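Local coordinates for protein ACDH-11, isoform b (PDB 4Y9J) that belongs to the acyl-CoA dehydrogenase family of flavoproteins and carries bound flavin-adenine dinucleotide together with UCC, at residues S143-T155 with L175-Q188. Numbering follows the deposited sequence.
With UCC (S-{(3S,5R,9R)-1-[(2R,3S,4R,5R)-5-(6-amino-9H-purin-9-yl)-4-hydroxy-3-(phosphonooxy)tetrahydrofuran-2-yl]-3,5,9-trihydroxy-8,8-dimethyl-3,5-dioxido-10,14-dioxo-2,4,6-trioxa-11,15-diaza-3lambda~5~,5lambda~5~-diphosphaheptadecan-17-yl} undecanethioate), chain F.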
loop_
_atom_site.group_PDB
_atom_site.type_symbol
_atom_site.label_atom_id
_atom_site.label_comp_id
_atom_site.label_asym_id
_atom_site.label_seq_id
_atom_site.Cartn_x
_atom_site.Cartn_y
_atom_site.Cartn_z
ATOM N N SER B 143 -15.090 -3.935 -20.757
ATOM C CA SER B 143 -16.085 -4.817 -21.228
ATOM C C SER B 143 -17.322 -4.871 -20.377
ATOM O O SER B 143 -18.390 -5.133 -20.902
ATOM C CB SER B 143 -15.481 -6.232 -21.338
ATOM O OG SER B 143 -14.755 -6.508 -20.107
ATOM N N CYS B 144 -17.214 -4.753 -19.049
ATOM C CA CYS B 144 -18.389 -4.834 -18.193
ATOM C C CYS B 144 -19.373 -3.666 -18.370
ATOM O O CYS B 144 -20.533 -3.891 -18.760
ATOM C CB CYS B 144 -17.955 -5.067 -16.747
ATOM S SG CYS B 144 -19.169 -4.690 -15.517
ATOM N N PRO B 145 -18.927 -2.422 -18.236
ATOM C CA PRO B 145 -19.860 -1.366 -18.551
ATOM C C PRO B 145 -20.298 -1.369 -20.019
ATOM O O PRO B 145 -21.411 -0.940 -20.278
ATOM C CB PRO B 145 -19.126 -0.089 -18.190
ATOM C CG PRO B 145 -17.696 -0.500 -18.083
ATOM C CD PRO B 145 -17.711 -1.893 -17.592
ATOM N N MET B 146 -19.482 -1.857 -20.971
ATOM C CA MET B 146 -19.990 -1.923 -22.354
ATOM C C MET B 146 -21.188 -2.906 -22.434
ATOM O O MET B 146 -22.175 -2.617 -23.130
ATOM C CB MET B 146 -18.903 -2.306 -23.355
ATOM C CG MET B 146 -17.813 -1.277 -23.532
ATOM S SD MET B 146 -18.526 0.287 -24.131
ATOM C CE MET B 146 -18.281 1.441 -22.850
ATOM N N ALA B 147 -21.113 -4.017 -21.727
ATOM C CA ALA B 147 -22.224 -4.984 -21.706
ATOM C C ALA B 147 -23.513 -4.358 -21.194
ATOM O O ALA B 147 -24.563 -4.514 -21.798
ATOM C CB ALA B 147 -21.908 -6.200 -20.902
ATOM N N MET B 148 -23.395 -3.708 -20.049
ATOM C CA MET B 148 -24.506 -3.110 -19.388
ATOM C C MET B 148 -25.068 -1.934 -20.180
ATOM O O MET B 148 -26.270 -1.709 -20.108
ATOM C CB MET B 148 -24.159 -2.685 -17.997
ATOM C CG MET B 148 -23.908 -3.849 -17.095
ATOM S SD MET B 148 -23.616 -3.419 -15.363
ATOM C CE MET B 148 -22.210 -2.404 -15.468
ATOM N N THR B 149 -24.195 -1.232 -20.915
ATOM C CA THR B 149 -24.595 -0.091 -21.721
ATOM C C THR B 149 -25.451 -0.605 -22.895
ATOM O O THR B 149 -26.521 -0.056 -23.180
ATOM C CB THR B 149 -23.362 0.709 -22.167
ATOM O OG1 THR B 149 -22.686 1.232 -20.974
ATOM C CG2 THR B 149 -23.686 1.764 -23.179
ATOM N N ASP B 150 -24.996 -1.665 -23.540
ATOM C CA ASP B 150 -25.720 -2.288 -24.676
ATOM C C ASP B 150 -27.061 -2.815 -24.190
ATOM O O ASP B 150 -28.088 -2.569 -24.775
ATOM C CB ASP B 150 -24.816 -3.385 -25.246
ATOM C CG ASP B 150 -25.267 -3.964 -26.591
ATOM O OD1 ASP B 150 -26.367 -3.618 -27.046
ATOM O OD2 ASP B 150 -24.512 -4.831 -27.178
ATOM N N GLY B 151 -27.052 -3.447 -23.033
ATOM C CA GLY B 151 -28.254 -3.998 -22.444
ATOM C C GLY B 151 -29.262 -2.925 -22.071
ATOM O O GLY B 151 -30.459 -3.118 -22.264
ATOM N N ALA B 152 -28.773 -1.778 -21.585
ATOM C CA ALA B 152 -29.606 -0.650 -21.293
ATOM C C ALA B 152 -30.280 -0.084 -22.532
ATOM O O ALA B 152 -31.477 0.235 -22.496
ATOM C CB ALA B 152 -28.793 0.485 -20.619
ATOM N N VAL B 153 -29.496 0.112 -23.593
ATOM C CA VAL B 153 -30.091 0.582 -24.875
ATOM C C VAL B 153 -31.202 -0.357 -25.349
ATOM O O VAL B 153 -32.294 0.102 -25.717
ATOM C CB VAL B 153 -29.067 0.724 -25.964
ATOM C CG1 VAL B 153 -29.750 1.102 -27.245
ATOM C CG2 VAL B 153 -27.996 1.769 -25.595
ATOM N N LYS B 154 -30.925 -1.671 -25.335
ATOM C CA LYS B 154 -31.881 -2.643 -25.774
ATOM C C LYS B 154 -33.130 -2.581 -24.916
ATOM O O LYS B 154 -34.243 -2.680 -25.416
ATOM C CB LYS B 154 -31.258 -4.047 -25.686
ATOM C CG LYS B 154 -32.187 -5.159 -26.137
ATOM C CD LYS B 154 -32.458 -5.071 -27.608
ATOM C CE LYS B 154 -33.364 -6.246 -27.990
ATOM N NZ LYS B 154 -32.882 -6.982 -29.172
ATOM N N THR B 155 -32.932 -2.497 -23.596
ATOM C CA THR B 155 -34.050 -2.464 -22.695
ATOM C C THR B 155 -34.913 -1.248 -22.927
ATOM O O THR B 155 -36.147 -1.330 -23.080
ATOM C CB THR B 155 -33.544 -2.463 -21.248
ATOM O OG1 THR B 155 -32.857 -3.682 -20.998
ATOM C CG2 THR B 155 -34.674 -2.301 -20.247
ATOM N N LEU B 175 -25.848 6.783 -24.575
ATOM C CA LEU B 175 -25.305 5.459 -24.518
ATOM C C LEU B 175 -24.792 4.991 -25.872
ATOM O O LEU B 175 -23.792 4.246 -25.917
ATOM C CB LEU B 175 -26.305 4.451 -23.938
ATOM C CG LEU B 175 -26.797 4.719 -22.502
ATOM C CD1 LEU B 175 -28.076 3.952 -22.184
ATOM C CD2 LEU B 175 -25.740 4.388 -21.470
ATOM N N ARG B 176 -25.467 5.373 -26.967
ATOM C CA ARG B 176 -25.031 5.017 -28.327
ATOM C C ARG B 176 -24.026 5.985 -28.946
ATOM O O ARG B 176 -23.617 5.800 -30.074
ATOM C CB ARG B 176 -26.261 5.056 -29.282
ATOM C CG ARG B 176 -27.316 4.061 -28.978
ATOM C CD ARG B 176 -28.594 4.378 -29.764
ATOM N NE ARG B 176 -28.351 4.297 -31.202
ATOM C CZ ARG B 176 -29.242 4.588 -32.150
ATOM N NH1 ARG B 176 -30.465 5.041 -31.828
ATOM N NH2 ARG B 176 -28.876 4.490 -33.436
ATOM N N SER B 177 -23.672 7.088 -28.298
ATOM C CA SER B 177 -22.841 8.076 -28.967
ATOM C C SER B 177 -21.425 7.653 -29.225
ATOM O O SER B 177 -20.777 6.981 -28.400
ATOM C CB SER B 177 -22.797 9.305 -28.145
ATOM O OG SER B 177 -22.037 10.320 -28.747
ATOM N N ARG B 178 -20.922 8.058 -30.378
ATOM C CA ARG B 178 -19.492 7.861 -30.706
ATOM C C ARG B 178 -18.616 9.023 -30.232
ATOM O O ARG B 178 -17.406 8.971 -30.355
ATOM C CB ARG B 178 -19.337 7.630 -32.221
ATOM C CG ARG B 178 -20.042 6.349 -32.657
ATOM C CD ARG B 178 -19.773 5.815 -34.071
ATOM N NE ARG B 178 -18.398 5.280 -34.198
ATOM C CZ ARG B 178 -18.006 4.245 -34.946
ATOM N NH1 ARG B 178 -18.875 3.455 -35.610
ATOM N NH2 ARG B 178 -16.704 3.967 -34.997
ATOM N N ASP B 179 -19.244 10.079 -29.730
ATOM C CA ASP B 179 -18.552 11.276 -29.210
ATOM C C ASP B 179 -18.107 11.026 -27.764
ATOM O O ASP B 179 -18.905 11.016 -26.838
ATOM C CB ASP B 179 -19.478 12.490 -29.254
ATOM C CG ASP B 179 -18.769 13.784 -28.925
ATOM O OD1 ASP B 179 -17.697 13.824 -28.279
ATOM O OD2 ASP B 179 -19.279 14.797 -29.333
ATOM N N PRO B 180 -16.826 10.832 -27.573
ATOM C CA PRO B 180 -16.291 10.487 -26.244
ATOM C C PRO B 180 -16.594 11.544 -25.213
ATOM O O PRO B 180 -16.683 11.210 -24.049
ATOM C CB PRO B 180 -14.780 10.345 -26.469
ATOM C CG PRO B 180 -14.510 10.892 -27.791
ATOM C CD PRO B 180 -15.778 11.123 -28.553
ATOM N N SER B 181 -16.754 12.797 -25.627
ATOM C CA SER B 181 -17.166 13.860 -24.690
ATOM C C SER B 181 -18.641 13.823 -24.308
ATOM O O SER B 181 -19.058 14.554 -23.420
ATOM C CB SER B 181 -16.828 15.273 -25.265
ATOM O OG SER B 181 -17.863 15.721 -26.181
ATOM N N LYS B 182 -19.471 13.031 -25.002
ATOM C CA LYS B 182 -20.924 13.018 -24.727
ATOM C C LYS B 182 -21.366 11.629 -24.260
ATOM O O LYS B 182 -22.440 11.488 -23.692
ATOM C CB LYS B 182 -21.724 13.272 -25.987
ATOM C CG LYS B 182 -21.655 14.669 -26.586
ATOM C CD LYS B 182 -22.889 14.935 -27.432
ATOM C CE LYS B 182 -22.531 15.226 -28.882
ATOM N NZ LYS B 182 -23.133 16.520 -29.394
ATOM N N ALA B 183 -20.633 10.601 -24.623
ATOM C CA ALA B 183 -21.132 9.246 -24.431
ATOM C C ALA B 183 -21.365 8.922 -22.989
ATOM O O ALA B 183 -20.579 9.273 -22.142
ATOM C CB ALA B 183 -20.213 8.198 -25.058
ATOM N N TRP B 184 -22.371 8.121 -22.730
ATOM C CA TRP B 184 -22.659 7.614 -21.400
ATOM C C TRP B 184 -22.474 6.092 -21.317
ATOM O O TRP B 184 -22.476 5.368 -22.344
ATOM C CB TRP B 184 -24.106 7.906 -21.002
ATOM C CG TRP B 184 -24.419 9.289 -20.509
ATOM C CD1 TRP B 184 -23.526 10.330 -20.294
ATOM C CD2 TRP B 184 -25.697 9.796 -20.110
ATOM N NE1 TRP B 184 -24.158 11.389 -19.788
ATOM C CE2 TRP B 184 -25.499 11.122 -19.688
ATOM C CE3 TRP B 184 -26.975 9.278 -20.091
ATOM C CZ2 TRP B 184 -26.550 11.951 -19.272
ATOM C CZ3 TRP B 184 -28.019 10.110 -19.646
ATOM C CH2 TRP B 184 -27.793 11.406 -19.249
ATOM N N THR B 185 -22.415 5.605 -20.075
ATOM C CA THR B 185 -22.472 4.192 -19.786
ATOM C C THR B 185 -23.549 3.963 -18.724
ATOM O O THR B 185 -23.981 4.909 -18.074
ATOM C CB THR B 185 -21.138 3.617 -19.272
ATOM O OG1 THR B 185 -20.683 4.323 -18.094
ATOM C CG2 THR B 185 -20.122 3.615 -20.366
ATOM N N SER B 186 -24.004 2.713 -18.609
ATOM C CA SER B 186 -25.018 2.340 -17.646
ATOM C C SER B 186 -24.528 1.270 -16.705
ATOM O O SER B 186 -23.719 0.425 -17.090
ATOM C CB SER B 186 -26.279 1.842 -18.322
ATOM O OG SER B 186 -27.344 1.505 -17.413
ATOM N N GLY B 187 -25.128 1.249 -15.519
ATOM C CA GLY B 187 -25.046 0.084 -14.626
ATOM C C GLY B 187 -26.371 -0.636 -14.509
ATOM O O GLY B 187 -27.335 -0.273 -15.184
ATOM N N GLN B 188 -26.384 -1.700 -13.717
ATOM C CA GLN B 188 -27.506 -2.630 -13.612
ATOM C C GLN B 188 -27.431 -3.052 -12.139
ATOM O O GLN B 188 -26.488 -3.740 -11.751
ATOM C CB GLN B 188 -27.241 -3.831 -14.559
ATOM C CG GLN B 188 -28.172 -5.094 -14.426
ATOM C CD GLN B 188 -27.659 -6.323 -15.195
ATOM O OE1 GLN B 188 -26.553 -6.326 -15.737
ATOM N NE2 GLN B 188 -28.444 -7.422 -15.171
HETATM O OA1 UCC F . -24.197 -9.773 -12.430
HETATM C CA1 UCC F . -24.548 -8.612 -12.872
HETATM C CA2 UCC F . -23.676 -7.532 -13.524
HETATM C CA3 UCC F . -22.321 -7.890 -14.050
HETATM C CA4 UCC F . -22.027 -7.197 -15.423
HETATM C CA5 UCC F . -21.977 -8.260 -16.529
HETATM C CA6 UCC F . -20.851 -8.015 -17.472
HETATM C CA7 UCC F . -20.797 -9.064 -18.571
HETATM C CA8 UCC F . -19.743 -8.426 -19.383
HETATM C CA9 UCC F . -18.643 -9.189 -19.890
HETATM C C10 UCC F . -17.346 -8.817 -19.327
HETATM C C11 UCC F . -16.941 -10.104 -18.624
HETATM S S UCC F . -26.089 -7.966 -12.790
HETATM C CP1 UCC F . -27.187 -9.169 -11.948
HETATM C CP2 UCC F . -27.348 -10.485 -12.646
HETATM N NP1 UCC F . -28.450 -11.292 -12.085
HETATM C CP3 UCC F . -28.874 -12.334 -12.803
HETATM O OP1 UCC F . -28.330 -12.736 -13.832
HETATM C CP4 UCC F . -30.148 -13.008 -12.336
HETATM C CP5 UCC F . -29.904 -14.519 -12.211
HETATM N NP2 UCC F . -31.234 -15.054 -11.950
HETATM C CP6 UCC F . -32.134 -15.331 -12.892
HETATM O OP2 UCC F . -31.898 -15.268 -14.091
HETATM C CP8 UCC F . -33.455 -15.858 -12.367
HETATM O OP3 UCC F . -33.854 -17.006 -13.175
HETATM C CPB UCC F . -34.647 -14.941 -12.501
HETATM C CP7 UCC F . -34.855 -14.168 -13.812
HETATM C CP9 UCC F . -34.099 -13.654 -11.743
HETATM C CPA UCC F . -35.774 -15.207 -11.477
HETATM O O7 UCC F . -36.832 -14.232 -11.657
HETATM P P2 UCC F . -38.327 -14.553 -11.121
HETATM O O21 UCC F . -39.236 -13.360 -11.368
HETATM O O22 UCC F . -38.154 -15.241 -9.759
HETATM O O6 UCC F . -38.703 -15.780 -12.122
HETATM P P1 UCC F . -39.863 -15.860 -13.211
HETATM O O11 UCC F . -41.252 -15.696 -12.613
HETATM O O12 UCC F . -39.524 -17.121 -13.949
HETATM O "O5'" UCC F . -39.468 -14.536 -14.146
HETATM C "C5'" UCC F . -40.407 -13.442 -14.288
HETATM C "C4'" UCC F . -40.678 -13.113 -15.769
HETATM C "C3'" UCC F . -41.280 -14.307 -16.504
HETATM O "O3'" UCC F . -42.103 -13.741 -17.492
HETATM P P3 UCC F . -43.671 -13.933 -17.497
HETATM O O33 UCC F . -44.092 -13.062 -18.660
HETATM O O32 UCC F . -44.136 -13.282 -16.216
HETATM O O31 UCC F . -43.862 -15.464 -17.638
HETATM C "C2'" UCC F . -40.115 -15.018 -17.179
HETATM O "O2'" UCC F . -40.418 -15.637 -18.428
HETATM O "O4'" UCC F . -39.434 -12.815 -16.437
HETATM C "C1'" UCC F . -39.243 -13.786 -17.458
HETATM N N9 UCC F . -37.810 -14.050 -17.650
HETATM C C4 UCC F . -37.230 -13.955 -18.842
HETATM N N3 UCC F . -37.625 -13.576 -20.081
HETATM C C8 UCC F . -36.932 -14.476 -16.712
HETATM N N7 UCC F . -35.725 -14.623 -17.289
HETATM C C5 UCC F . -35.833 -14.308 -18.600
HETATM C C6 UCC F . -34.916 -14.202 -19.766
HETATM N N6 UCC F . -33.605 -14.515 -19.606
HETATM N N1 UCC F . -35.455 -13.861 -20.980
HETATM C C2 UCC F . -36.764 -13.563 -21.114
#
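The hydroxyl of T149 is gripped twice: its OG1 accepts from S186 N at 3.1 Å (N-H...O 156°) and donates to P145 O, one turn back. That second bond is short, 2.6 Å from T149 OG1 to P145 O. With chi1 at -63°, OG1 stands beside the T149 backbone N, and the two reach P145 O from opposite faces of its carbonyl plane. The T149 methyl lies anti to that N, beside the carbonyl carbon, where CG2 meets L175 CD2 at 3.7 Å. Further along the helix, V153 CG2 lies against L175 CB, while A152 CB packs on the CB of S186, whose hydroxyl turns to the carbonyl of G187. In this acyl-CoA dehydrogenase fold, helix 143-155 of the N-terminal helical domain runs almost perpendicular (88°) to strand 186-188, the entry to the middle-domain sheet, where G187 pairs with V231 and L233. M148 lies across that strand, its SD 3.7 Å from Q188 CB. S186 O, buried against M148 CB, has no hydrogen-bonding partner in the model. Beyond G187, the flat face of the Q188 amide lies over the thioester sulfur of UCC, CD to S 3.3 Å, and Q188 O accepts a hydrogen bond from N3 of the flavin. Along the acyl chain, leading away from the thioester, C144 SG meets CA4, A147 CB meets CA8 at 3.5 Å and S143 OG meets C10.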